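Local coordinates for enoyl-acyl carrier protein reductase (Uncultured bacterium, PDB 6KIA), which is an enoyl-acyl carrier protein reductase that binds NADH and probably uses it to reduce enoyl-acyl carrier protein in fatty acid synthesis, at residues D20-G26 with N154-T160; R80-L86 with K140-L145; F213-I217 with R235-Y239. One frame throughout, in Å; residues are numbered along the deposited sequence.

Contacts 1 and 3 lie side by side, their centres about 9 Å apart, because strands 155-159 and 234-240 are neighbours in one mixed, mainly parallel sheet. The centre of contact 2 sits about 13 Å from that of contact 1 and 16 Å from that of contact 3, where helix 120-146 packs against strand 80-83 of the same sheet. Along the chain, contact 2 is nested within the loop closed by contact 1, and contact 3 follows both. Strand pairing joins contacts 1 and 3, and apolar packing joins contact 2 to both: Leu145 reaches Val23 and Phe157, and Met142 meets Leu216. In this Rossmann-type core Gly26, Thr160 and Tyr239, at or just past the C-terminal ends of the strands, border the bound NADH.

Contact 1 of 3, residues D20-G26 with N154-T160; sequences DVFVLFG and NAFFAHT. With NAI (1,4-dihydronicotinamide adenine dinucleotide), chain D.
Phe22 and Phe156 pack side by side from neighbouring parallel strands, and the Phe22 ring runs on to Ala158. With CG anti to the backbone N (chi1 179°), Phe22 leaves the strand through CB on the face shared with Leu24, Phe156 and Ala158. Phe22 CG lies 4.1 Å from Phe156 O. Phe22 CD2 comes within 3.7 Å of Phe156 CG, and Phe22 CE2 hangs over the centre of the Phe156 ring. At the tip, Phe22 CZ touches Ala158 CB at 3.5 Å. The ring planes of Phe22 and Phe156 are inclined at 57°, so the pair is an oblique one. On the other face Val23 CB rests 3.8 Å from Phe157 CD1, beneath helix 120-146, while helix 34-43 covers Phe22.

Six backbone hydrogen bonds pass back and forth from Val21 to Thr160. Where the strands begin, Asn154 N donates to Asp20 OD1 over 2.8 Å, coming from above the carboxylate plane; the bond from Asn154 ND2 to Asp20 OD2 is weak, and Arg17 N also holds OD2. At the far end Thr160 OG1 donates to NAI O3B at 2.6 Å, and NAI O3D donates to Thr160 O. A dinucleotide gripped at the C-terminal ends of adjacent parallel strands is the hallmark of the Rossmann fold, to whose cofactor site Gly26 and Thr160 contribute.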
loop_
_atom_site.group_PDB
_atom_site.type_symbol
_atom_site.label_atom_id
_atom_site.label_comp_id
_atom_site.label_asym_id
_atom_site.label_seq_id
_atom_site.Cartn_x
_atom_site.Cartn_y
_atom_site.Cartn_z
ATOM N N ASP A 20 -21.904 10.874 9.127
ATOM C CA ASP A 20 -21.430 9.690 8.416
ATOM C C ASP A 20 -20.106 9.256 9.031
ATOM O O ASP A 20 -19.408 10.072 9.626
ATOM C CB ASP A 20 -21.291 9.971 6.922
ATOM C CG ASP A 20 -22.629 10.265 6.269
ATOM O OD1 ASP A 20 -23.669 9.774 6.781
ATOM O OD2 ASP A 20 -22.650 11.003 5.268
ATOM N N VAL A 21 -19.770 7.973 8.911
ATOM C CA VAL A 21 -18.668 7.412 9.689
ATOM C C VAL A 21 -17.594 6.838 8.778
ATOM O O VAL A 21 -17.884 6.062 7.878
ATOM C CB VAL A 21 -19.155 6.299 10.633
ATOM C CG1 VAL A 21 -18.012 5.728 11.475
ATOM C CG2 VAL A 21 -20.252 6.860 11.566
ATOM N N PHE A 22 -16.362 7.265 9.012
ATOM C CA PHE A 22 -15.213 6.780 8.264
ATOM C C PHE A 22 -14.407 5.838 9.141
ATOM O O PHE A 22 -14.001 6.210 10.243
ATOM C CB PHE A 22 -14.345 7.955 7.798
ATOM C CG PHE A 22 -13.118 7.537 7.029
ATOM C CD1 PHE A 22 -11.936 7.249 7.689
ATOM C CD2 PHE A 22 -13.145 7.471 5.643
ATOM C CE1 PHE A 22 -10.790 6.871 6.971
ATOM C CE2 PHE A 22 -12.016 7.112 4.915
ATOM C CZ PHE A 22 -10.837 6.808 5.582
ATOM N N VAL A 23 -14.180 4.612 8.660
ATOM C CA VAL A 23 -13.494 3.615 9.457
ATOM C C VAL A 23 -12.164 3.261 8.815
ATOM O O VAL A 23 -12.141 2.752 7.703
ATOM C CB VAL A 23 -14.324 2.338 9.625
ATOM C CG1 VAL A 23 -13.579 1.343 10.526
ATOM C CG2 VAL A 23 -15.684 2.671 10.233
ATOM N N LEU A 24 -11.072 3.547 9.514
ATOM C CA LEU A 24 -9.742 3.209 9.019
ATOM C C LEU A 24 -9.407 1.792 9.423
ATOM O O LEU A 24 -9.178 1.513 10.599
ATOM C CB LEU A 24 -8.686 4.196 9.532
ATOM C CG LEU A 24 -7.309 4.014 8.861
ATOM C CD1 LEU A 24 -7.373 4.324 7.354
ATOM C CD2 LEU A 24 -6.226 4.819 9.571
ATOM N N PHE A 25 -9.409 0.892 8.440
ATOM C CA PHE A 25 -9.167 -0.520 8.697
ATOM C C PHE A 25 -7.683 -0.829 8.442
ATOM O O PHE A 25 -7.303 -1.387 7.405
ATOM C CB PHE A 25 -10.101 -1.391 7.843
ATOM C CG PHE A 25 -10.216 -2.820 8.343
ATOM C CD1 PHE A 25 -11.038 -3.123 9.426
ATOM C CD2 PHE A 25 -9.467 -3.834 7.769
ATOM C CE1 PHE A 25 -11.139 -4.417 9.900
ATOM C CE2 PHE A 25 -9.571 -5.156 8.242
ATOM C CZ PHE A 25 -10.405 -5.441 9.305
ATOM N N GLY A 26 -6.868 -0.401 9.407
ATOM C CA GLY A 26 -5.413 -0.401 9.339
ATOM C C GLY A 26 -4.924 0.699 10.265
ATOM O O GLY A 26 -5.734 1.502 10.743
ATOM N N ASN A 154 -24.143 7.070 6.204
ATOM C CA ASN A 154 -23.241 6.482 5.217
ATOM C C ASN A 154 -22.012 5.996 5.941
ATOM O O ASN A 154 -21.605 6.601 6.922
ATOM C CB ASN A 154 -22.864 7.506 4.145
ATOM C CG ASN A 154 -24.063 8.003 3.356
ATOM O OD1 ASN A 154 -25.028 7.276 3.158
ATOM N ND2 ASN A 154 -23.987 9.248 2.880
ATOM N N ALA A 155 -21.436 4.887 5.480
ATOM C CA ALA A 155 -20.223 4.369 6.073
ATOM C C ALA A 155 -19.165 4.123 4.971
ATOM O O ALA A 155 -19.457 3.598 3.887
ATOM C CB ALA A 155 -20.499 3.084 6.862
ATOM N N PHE A 156 -17.936 4.480 5.304
ATOM C CA PHE A 156 -16.781 4.393 4.412
ATOM C C PHE A 156 -15.730 3.577 5.154
ATOM O O PHE A 156 -15.130 4.048 6.129
ATOM C CB PHE A 156 -16.288 5.829 4.101
ATOM C CG PHE A 156 -15.253 5.946 2.999
ATOM C CD1 PHE A 156 -15.248 7.067 2.175
ATOM C CD2 PHE A 156 -14.376 4.914 2.709
ATOM C CE1 PHE A 156 -14.299 7.199 1.133
ATOM C CE2 PHE A 156 -13.433 5.041 1.674
ATOM C CZ PHE A 156 -13.422 6.172 0.893
ATOM N N PHE A 157 -15.522 2.336 4.710
ATOM C CA PHE A 157 -14.527 1.461 5.320
ATOM C C PHE A 157 -13.278 1.502 4.457
ATOM O O PHE A 157 -13.328 1.072 3.308
ATOM C CB PHE A 157 -15.035 0.009 5.433
ATOM C CG PHE A 157 -16.189 -0.177 6.379
ATOM C CD1 PHE A 157 -15.973 -0.452 7.725
ATOM C CD2 PHE A 157 -17.477 -0.110 5.908
ATOM C CE1 PHE A 157 -17.036 -0.655 8.596
ATOM C CE2 PHE A 157 -18.550 -0.317 6.755
ATOM C CZ PHE A 157 -18.332 -0.572 8.120
ATOM N N ALA A 158 -12.175 2.042 4.983
ATOM C CA ALA A 158 -10.949 2.180 4.188
ATOM C C ALA A 158 -9.870 1.170 4.636
ATOM O O ALA A 158 -9.246 1.307 5.694
ATOM C CB ALA A 158 -10.422 3.617 4.284
ATOM N N HIS A 159 -9.672 0.142 3.823
ATOM C CA HIS A 159 -8.684 -0.910 4.102
ATOM C C HIS A 159 -7.309 -0.437 3.685
ATOM O O HIS A 159 -7.169 0.142 2.620
ATOM C CB HIS A 159 -9.097 -2.171 3.346
ATOM C CG HIS A 159 -8.135 -3.312 3.434
ATOM N ND1 HIS A 159 -7.025 -3.407 2.620
ATOM C CD2 HIS A 159 -8.172 -4.460 4.155
ATOM C CE1 HIS A 159 -6.387 -4.533 2.882
ATOM N NE2 HIS A 159 -7.064 -5.192 3.806
ATOM N N THR A 160 -6.295 -0.684 4.517
ATOM C CA THR A 160 -4.932 -0.256 4.180
ATOM C C THR A 160 -3.927 -1.371 4.386
ATOM O O THR A 160 -2.737 -1.180 4.138
ATOM C CB THR A 160 -4.451 0.942 5.046
ATOM O OG1 THR A 160 -4.304 0.497 6.402
ATOM C CG2 THR A 160 -5.413 2.129 4.976
HETATM P PA NAI D . 2.313 1.990 5.872
HETATM O O1A NAI D . 2.044 3.371 6.386
HETATM O O2A NAI D . 3.436 1.216 6.533
HETATM O O5B NAI D . 0.938 1.194 5.936
HETATM C C5B NAI D . 0.946 -0.203 6.147
HETATM C C4B NAI D . -0.505 -0.507 6.630
HETATM O O4B NAI D . -0.581 -2.053 6.739
HETATM C C3B NAI D . -0.760 -0.022 7.792
HETATM O O3B NAI D . -2.143 0.513 7.888
HETATM C C2B NAI D . -0.565 -1.293 8.832
HETATM O O2B NAI D . -1.258 -0.998 10.101
HETATM C C1B NAI D . -1.049 -2.291 8.179
HETATM N N9A NAI D . -0.367 -3.555 8.528
HETATM C C8A NAI D . 0.878 -4.035 8.359
HETATM N N7A NAI D . 0.927 -5.253 8.893
HETATM C C5A NAI D . -0.300 -5.537 9.392
HETATM C C6A NAI D . -0.716 -6.687 10.043
HETATM N N6A NAI D . -0.061 -7.914 10.403
HETATM N N1A NAI D . -1.991 -6.752 10.463
HETATM C C2A NAI D . -2.841 -5.697 10.256
HETATM N N3A NAI D . -2.422 -4.550 9.602
HETATM C C4A NAI D . -1.121 -4.490 9.176
HETATM O O3 NAI D . 2.696 2.017 4.263
HETATM P PN NAI D . 1.747 2.275 2.984
HETATM O O1N NAI D . 1.055 3.597 3.104
HETATM O O2N NAI D . 2.711 2.189 1.812
HETATM O O5D NAI D . 0.687 1.084 2.937
HETATM C C5D NAI D . -0.709 1.334 2.918
HETATM C C4D NAI D . -1.299 0.606 1.689
HETATM O O4D NAI D . -0.879 1.216 0.597
HETATM C C3D NAI D . -0.760 -0.820 1.595
HETATM O O3D NAI D . -1.768 -1.744 1.361
HETATM C C2D NAI D . 0.144 -0.722 0.346
HETATM O O2D NAI D . 0.367 -2.072 -0.195
HETATM C C1D NAI D . -0.503 0.090 -0.448
HETATM N N1N NAI D . 0.331 0.678 -1.496
HETATM C C2N NAI D . 1.594 1.165 -1.237
HETATM C C3N NAI D . 2.378 1.663 -2.286
HETATM C C7N NAI D . 3.767 2.244 -2.027
HETATM O O7N NAI D . 4.569 2.385 -2.947
HETATM N N7N NAI D . 4.114 2.628 -0.706
HETATM C C4N NAI D . 1.907 1.701 -3.591
HETATM C C5N NAI D . 0.604 1.251 -3.833
HETATM C C6N NAI D . -0.170 0.739 -2.786
#

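Contact 2 of 3, residues R80-L86 with K140-L145; sequences RIINVPL and KVMAEL
The guanidinium of Arg80 meets Glu144 at its edge, with OE2 only 13° out of the guanidinium plane. Arg80 NH1 donates to Glu144 OE2 across 2.9 Å, approaching nearly along the C-O axis, and in this salt bridge the two planes are 30° apart, nearly coplanar. A water also lies at this guanidinium edge; it donates to Glu144 OE2 and accepts from Asn83 N at 2.8 Å. OE2 therefore takes two donors, one charged and one neutral, and the water links the helix to the backbone N of Asn83. The bend of the Arg80 chain at chi3 (43°) turns its head across the extended Glu144 side chain at about a right angle.

Next to this polar pair, Ile82 packs between strand and helix. Ile82 CG2 lies against the Glu144 carboxylate, 3.6 Å from Glu144 CD, while Ile82 CD1 reaches Val141 CG1 at 3.9 Å and Leu145 CB at 4.0 Å. Val141 CG2 in turn touches Val84 CB and Leu86 CD1, and Val84 CG2 packs on the aliphatic stem of Lys140, 3.6 Å from Lys140 CD. Leu86 belongs to the cofactor pocket, its side chain about 6 Å from the NADH and packed on Phe25. The chemistry is thus a buried aliphatic interface bordered by an ion pair, whose charge would probably favour an ionised Glu144.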
loop_
_atom_site.group_PDB
_atom_site.type_symbol
_atom_site.label_atom_id
_atom_site.label_comp_id
_atom_site.label_asym_id
_atom_site.label_seq_id
_atom_site.Cartn_x
_atom_site.Cartn_y
_atom_site.Cartn_z
ATOM N N ARG A 80 -11.880 7.942 17.495
ATOM C CA ARG A 80 -11.882 6.809 18.407
ATOM C C ARG A 80 -11.211 5.578 17.817
ATOM O O ARG A 80 -11.327 5.307 16.625
ATOM C CB ARG A 80 -13.306 6.436 18.798
ATOM C CG ARG A 80 -13.944 7.339 19.839
ATOM C CD ARG A 80 -14.959 6.535 20.628
ATOM N NE ARG A 80 -14.408 5.219 20.942
ATOM C CZ ARG A 80 -15.136 4.133 21.175
ATOM N NH1 ARG A 80 -14.539 2.980 21.449
ATOM N NH2 ARG A 80 -16.459 4.203 21.134
ATOM N N ILE A 81 -10.476 4.864 18.657
ATOM C CA ILE A 81 -9.905 3.583 18.262
ATOM C C ILE A 81 -10.588 2.492 19.059
ATOM O O ILE A 81 -10.738 2.606 20.271
ATOM C CB ILE A 81 -8.380 3.550 18.444
ATOM C CG1 ILE A 81 -7.748 4.154 17.193
ATOM C CG2 ILE A 81 -7.851 2.125 18.568
ATOM C CD1 ILE A 81 -6.505 4.894 17.430
ATOM N N ILE A 82 -11.052 1.458 18.365
ATOM C CA ILE A 82 -11.694 0.331 19.036
ATOM C C ILE A 82 -10.603 -0.604 19.524
ATOM O O ILE A 82 -9.795 -1.102 18.729
ATOM C CB ILE A 82 -12.683 -0.385 18.100
ATOM C CG1 ILE A 82 -13.817 0.579 17.729
ATOM C CG2 ILE A 82 -13.233 -1.658 18.755
ATOM C CD1 ILE A 82 -14.779 0.046 16.695
ATOM N N ASN A 83 -10.531 -0.799 20.841
ATOM C CA ASN A 83 -9.341 -1.410 21.426
ATOM C C ASN A 83 -9.403 -2.939 21.407
ATOM O O ASN A 83 -9.564 -3.589 22.440
ATOM C CB ASN A 83 -9.134 -0.925 22.858
ATOM C CG ASN A 83 -7.714 -1.122 23.331
ATOM O OD1 ASN A 83 -6.873 -1.642 22.594
ATOM N ND2 ASN A 83 -7.448 -0.761 24.583
ATOM N N VAL A 84 -9.237 -3.498 20.216
ATOM C CA VAL A 84 -9.175 -4.935 20.013
ATOM C C VAL A 84 -7.946 -5.196 19.138
ATOM O O VAL A 84 -7.753 -4.508 18.140
ATOM C CB VAL A 84 -10.448 -5.476 19.351
ATOM C CG1 VAL A 84 -10.283 -6.942 18.969
ATOM C CG2 VAL A 84 -11.662 -5.255 20.266
ATOM N N PRO A 85 -7.073 -6.134 19.552
ATOM C CA PRO A 85 -5.843 -6.323 18.762
ATOM C C PRO A 85 -6.080 -7.034 17.427
ATOM O O PRO A 85 -6.084 -8.270 17.371
ATOM C CB PRO A 85 -4.958 -7.163 19.687
ATOM C CG PRO A 85 -5.922 -7.870 20.597
ATOM C CD PRO A 85 -7.079 -6.939 20.789
ATOM N N LEU A 86 -6.231 -6.252 16.356
ATOM C CA LEU A 86 -6.588 -6.787 15.053
ATOM C C LEU A 86 -5.342 -7.020 14.222
ATOM O O LEU A 86 -5.206 -6.491 13.111
ATOM C CB LEU A 86 -7.529 -5.834 14.306
ATOM C CG LEU A 86 -9.038 -6.069 14.361
ATOM C CD1 LEU A 86 -9.726 -5.239 13.270
ATOM C CD2 LEU A 86 -9.392 -7.540 14.248
ATOM N N LYS A 140 -15.703 -8.797 17.161
ATOM C CA LYS A 140 -15.632 -7.858 18.288
ATOM C C LYS A 140 -15.738 -6.396 17.866
ATOM O O LYS A 140 -16.578 -5.630 18.376
ATOM C CB LYS A 140 -14.327 -8.029 19.064
ATOM C CG LYS A 140 -14.408 -8.713 20.416
ATOM C CD LYS A 140 -14.104 -7.660 21.479
ATOM C CE LYS A 140 -13.517 -8.244 22.747
ATOM N NZ LYS A 140 -13.102 -7.156 23.689
ATOM N N VAL A 141 -14.873 -6.024 16.926
ATOM C CA VAL A 141 -14.795 -4.653 16.453
ATOM C C VAL A 141 -16.112 -4.223 15.822
ATOM O O VAL A 141 -16.618 -3.152 16.127
ATOM C CB VAL A 141 -13.664 -4.482 15.423
ATOM C CG1 VAL A 141 -13.773 -3.150 14.739
ATOM C CG2 VAL A 141 -12.310 -4.623 16.106
ATOM N N MET A 142 -16.692 -5.082 14.988
ATOM C CA MET A 142 -17.920 -4.737 14.289
ATOM C C MET A 142 -19.090 -4.652 15.265
ATOM O O MET A 142 -20.023 -3.861 15.071
ATOM C CB MET A 142 -18.215 -5.757 13.182
ATOM C CG MET A 142 -17.233 -5.696 12.038
ATOM S SD MET A 142 -17.149 -4.069 11.260
ATOM C CE MET A 142 -15.608 -4.261 10.386
ATOM N N ALA A 143 -19.050 -5.470 16.305
ATOM C CA ALA A 143 -20.082 -5.404 17.345
ATOM C C ALA A 143 -20.047 -4.036 17.998
ATOM O O ALA A 143 -21.098 -3.375 18.138
ATOM C CB ALA A 143 -19.877 -6.489 18.381
ATOM N N GLU A 144 -18.839 -3.561 18.312
ATOM C CA GLU A 144 -18.712 -2.241 18.931
ATOM C C GLU A 144 -19.048 -1.092 17.962
ATOM O O GLU A 144 -19.719 -0.120 18.327
ATOM C CB GLU A 144 -17.305 -2.060 19.494
ATOM C CG GLU A 144 -17.175 -0.880 20.426
ATOM C CD GLU A 144 -15.856 -0.868 21.166
ATOM O OE1 GLU A 144 -15.348 -1.961 21.487
ATOM O OE2 GLU A 144 -15.323 0.233 21.417
ATOM N N LEU A 145 -18.597 -1.215 16.721
ATOM C CA LEU A 145 -18.818 -0.201 15.707
ATOM C C LEU A 145 -20.301 -0.058 15.361
ATOM O O LEU A 145 -20.774 1.037 15.075
ATOM C CB LEU A 145 -18.033 -0.555 14.451
ATOM C CG LEU A 145 -18.020 0.467 13.328
ATOM C CD1 LEU A 145 -17.300 1.749 13.743
ATOM C CD2 LEU A 145 -17.377 -0.179 12.111
HETATM O O HOH W 1 -12.729 -0.408 22.496
#

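Contact 3 of 3, residues F213-I217 with R235-Y239; sequences FLHLI and RYSAY. With NAI (1,4-dihydronicotinamide adenine dinucleotide), chain D.
Tyr236 and Phe213 are brought together between helix and strand by different first torsions. Tyr236 CG stands anti to its carbonyl carbon (chi1 -58°), which lays the ring beside the helix under Ile217; Phe213 CG stands opposite the backbone N (chi1 -165°), which carries a ring whose CB starts off to the side in towards the strand. Ile217 CG1 then sits over one face of the Tyr236 ring in a CH-pi contact, 4.2 Å from its centroid and 15° off the normal. Leu216 CG approaches the same ring at its edge, 4.0 Å from Tyr236 CD2.

The Phe213 ring is held between two aliphatic groups. Ala238 CB makes a CH-pi contact over one face, 4.0 Å from the centroid, and Ile217 CD1, one helical turn on from Phe213, covers the opposite face. Phe213 CE1 at the ring margin is also 3.6 Å from Ser237 O and 4.0 Å from Tyr236 CB. No hydrogen bond joins the two segments: the Tyr236 hydroxyl is bound instead by Ser220 and Arg224, which fixes the outer end of the ring. From the adjoining strand, the Phe157 ring meets that of Tyr236 with nearly parallel planes, and His159 packs edge-to-face with Phe213; helix 263-278 flanks the helix here.

The strand continues to Tyr239, whose CB lies 3.3 Å from NAI O4D. Segment 213-217 runs nearly antiparallel to segment 235-239, and its helix layers on the central sheet as helices do in Rossmann-type alpha/beta folds, here beside the cofactor site.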
loop_
_atom_site.group_PDB
_atom_site.type_symbol
_atom_site.label_atom_id
_atom_site.label_comp_id
_atom_site.label_asym_id
_atom_site.label_seq_id
_atom_site.Cartn_x
_atom_site.Cartn_y
_atom_site.Cartn_z
ATOM N N PHE A 213 -9.224 -7.950 3.600
ATOM C CA PHE A 213 -10.279 -7.186 2.921
ATOM C C PHE A 213 -11.564 -7.982 2.878
ATOM O O PHE A 213 -12.648 -7.435 3.080
ATOM C CB PHE A 213 -9.833 -6.800 1.510
ATOM C CG PHE A 213 -10.658 -5.725 0.855
ATOM C CD1 PHE A 213 -10.989 -4.541 1.524
ATOM C CD2 PHE A 213 -10.996 -5.842 -0.481
ATOM C CE1 PHE A 213 -11.706 -3.526 0.875
ATOM C CE2 PHE A 213 -11.719 -4.841 -1.127
ATOM C CZ PHE A 213 -12.063 -3.675 -0.452
ATOM N N LEU A 214 -11.434 -9.284 2.616
ATOM C CA LEU A 214 -12.598 -10.156 2.612
ATOM C C LEU A 214 -13.190 -10.217 4.011
ATOM O O LEU A 214 -14.409 -10.192 4.164
ATOM C CB LEU A 214 -12.252 -11.575 2.134
ATOM C CG LEU A 214 -13.426 -12.564 2.244
ATOM C CD1 LEU A 214 -14.539 -12.186 1.259
ATOM C CD2 LEU A 214 -12.978 -14.005 2.036
ATOM N N HIS A 215 -12.337 -10.296 5.033
ATOM C CA HIS A 215 -12.823 -10.390 6.405
ATOM C C HIS A 215 -13.498 -9.098 6.804
ATOM O O HIS A 215 -14.438 -9.098 7.591
ATOM C CB HIS A 215 -11.688 -10.708 7.368
ATOM C CG HIS A 215 -11.054 -12.030 7.096
ATOM N ND1 HIS A 215 -11.790 -13.134 6.724
ATOM C CD2 HIS A 215 -9.756 -12.420 7.106
ATOM C CE1 HIS A 215 -10.973 -14.151 6.520
ATOM N NE2 HIS A 215 -9.735 -13.746 6.747
ATOM N N LEU A 216 -13.031 -7.997 6.229
ATOM C CA LEU A 216 -13.667 -6.712 6.459
ATOM C C LEU A 216 -15.052 -6.682 5.847
ATOM O O LEU A 216 -16.029 -6.305 6.509
ATOM C CB LEU A 216 -12.812 -5.594 5.866
ATOM C CG LEU A 216 -13.488 -4.229 5.737
ATOM C CD1 LEU A 216 -14.037 -3.718 7.088
ATOM C CD2 LEU A 216 -12.521 -3.252 5.098
ATOM N N ILE A 217 -15.149 -7.120 4.600
ATOM C CA ILE A 217 -16.421 -7.087 3.896
ATOM C C ILE A 217 -17.443 -8.028 4.558
ATOM O O ILE A 217 -18.617 -7.671 4.752
ATOM C CB ILE A 217 -16.234 -7.437 2.409
ATOM C CG1 ILE A 217 -15.493 -6.278 1.715
ATOM C CG2 ILE A 217 -17.591 -7.629 1.725
ATOM C CD1 ILE A 217 -14.965 -6.603 0.323
ATOM N N ARG A 235 -19.480 2.027 1.471
ATOM C CA ARG A 235 -18.376 1.913 0.537
ATOM C C ARG A 235 -17.177 1.230 1.211
ATOM O O ARG A 235 -16.938 1.403 2.414
ATOM C CB ARG A 235 -17.962 3.296 0.045
ATOM C CG ARG A 235 -19.058 4.102 -0.622
ATOM C CD ARG A 235 -19.521 3.456 -1.914
ATOM N NE ARG A 235 -20.480 4.316 -2.603
ATOM C CZ ARG A 235 -21.797 4.179 -2.501
ATOM N NH1 ARG A 235 -22.294 3.203 -1.767
ATOM N NH2 ARG A 235 -22.607 5.008 -3.145
ATOM N N TYR A 236 -16.434 0.459 0.425
ATOM C CA TYR A 236 -15.148 -0.117 0.852
ATOM C C TYR A 236 -14.079 0.331 -0.122
ATOM O O TYR A 236 -14.315 0.326 -1.330
ATOM C CB TYR A 236 -15.185 -1.643 0.882
ATOM C CG TYR A 236 -16.266 -2.180 1.788
ATOM C CD1 TYR A 236 -17.573 -2.301 1.327
ATOM C CD2 TYR A 236 -15.995 -2.528 3.108
ATOM C CE1 TYR A 236 -18.580 -2.765 2.156
ATOM C CE2 TYR A 236 -17.006 -3.003 3.936
ATOM C CZ TYR A 236 -18.283 -3.110 3.449
ATOM O OH TYR A 236 -19.289 -3.586 4.262
ATOM N N SER A 237 -12.930 0.752 0.396
ATOM C CA SER A 237 -11.803 1.079 -0.477
ATOM C C SER A 237 -10.603 0.278 0.005
ATOM O O SER A 237 -10.544 -0.118 1.178
ATOM C CB SER A 237 -11.501 2.578 -0.451
ATOM O OG SER A 237 -11.015 2.965 0.832
ATOM N N ALA A 238 -9.657 0.021 -0.896
ATOM C CA ALA A 238 -8.390 -0.589 -0.527
ATOM C C ALA A 238 -7.314 0.056 -1.376
ATOM O O ALA A 238 -7.581 0.522 -2.485
ATOM C CB ALA A 238 -8.398 -2.114 -0.737
ATOM N N TYR A 239 -6.096 0.071 -0.858
ATOM C CA TYR A 239 -4.947 0.568 -1.608
ATOM C C TYR A 239 -4.289 -0.612 -2.304
ATOM O O TYR A 239 -3.806 -1.528 -1.647
ATOM C CB TYR A 239 -3.947 1.277 -0.694
ATOM C CG TYR A 239 -4.415 2.619 -0.178
ATOM C CD1 TYR A 239 -4.165 3.789 -0.898
ATOM C CD2 TYR A 239 -5.105 2.716 1.036
ATOM C CE1 TYR A 239 -4.596 5.015 -0.431
ATOM C CE2 TYR A 239 -5.544 3.948 1.499
ATOM C CZ TYR A 239 -5.278 5.073 0.773
ATOM O OH TYR A 239 -5.710 6.301 1.227
HETATM P PA NAI D . 2.313 1.990 5.872
HETATM O O1A NAI D . 2.044 3.371 6.386
HETATM O O2A NAI D . 3.436 1.216 6.533
HETATM O O5B NAI D . 0.938 1.194 5.936
HETATM C C5B NAI D . 0.946 -0.203 6.147
HETATM C C4B NAI D . -0.505 -0.507 6.630
HETATM O O4B NAI D . -0.581 -2.053 6.739
HETATM C C3B NAI D . -0.760 -0.022 7.792
HETATM O O3B NAI D . -2.143 0.513 7.888
HETATM C C2B NAI D . -0.565 -1.293 8.832
HETATM O O2B NAI D . -1.258 -0.998 10.101
HETATM C C1B NAI D . -1.049 -2.291 8.179
HETATM N N9A NAI D . -0.367 -3.555 8.528
HETATM C C8A NAI D . 0.878 -4.035 8.359
HETATM N N7A NAI D . 0.927 -5.253 8.893
HETATM C C5A NAI D . -0.300 -5.537 9.392
HETATM C C6A NAI D . -0.716 -6.687 10.043
HETATM N N6A NAI D . -0.061 -7.914 10.403
HETATM N N1A NAI D . -1.991 -6.752 10.463
HETATM C C2A NAI D . -2.841 -5.697 10.256
HETATM N N3A NAI D . -2.422 -4.550 9.602
HETATM C C4A NAI D . -1.121 -4.490 9.176
HETATM O O3 NAI D . 2.696 2.017 4.263
HETATM P PN NAI D . 1.747 2.275 2.984
HETATM O O1N NAI D . 1.055 3.597 3.104
HETATM O O2N NAI D . 2.711 2.189 1.812
HETATM O O5D NAI D . 0.687 1.084 2.937
HETATM C C5D NAI D . -0.709 1.334 2.918
HETATM C C4D NAI D . -1.299 0.606 1.689
HETATM O O4D NAI D . -0.879 1.216 0.597
HETATM C C3D NAI D . -0.760 -0.820 1.595
HETATM O O3D NAI D . -1.768 -1.744 1.361
HETATM C C2D NAI D . 0.144 -0.722 0.346
HETATM O O2D NAI D . 0.367 -2.072 -0.195
HETATM C C1D NAI D . -0.503 0.090 -0.448
HETATM N N1N NAI D . 0.331 0.678 -1.496
HETATM C C2N NAI D . 1.594 1.165 -1.237
HETATM C C3N NAI D . 2.378 1.663 -2.286
HETATM C C7N NAI D . 3.767 2.244 -2.027
HETATM O O7N NAI D . 4.569 2.385 -2.947
HETATM N N7N NAI D . 4.114 2.628 -0.706
HETATM C C4N NAI D . 1.907 1.701 -3.591
HETATM C C5N NAI D . 0.604 1.251 -3.833
HETATM C C6N NAI D . -0.170 0.739 -2.786
#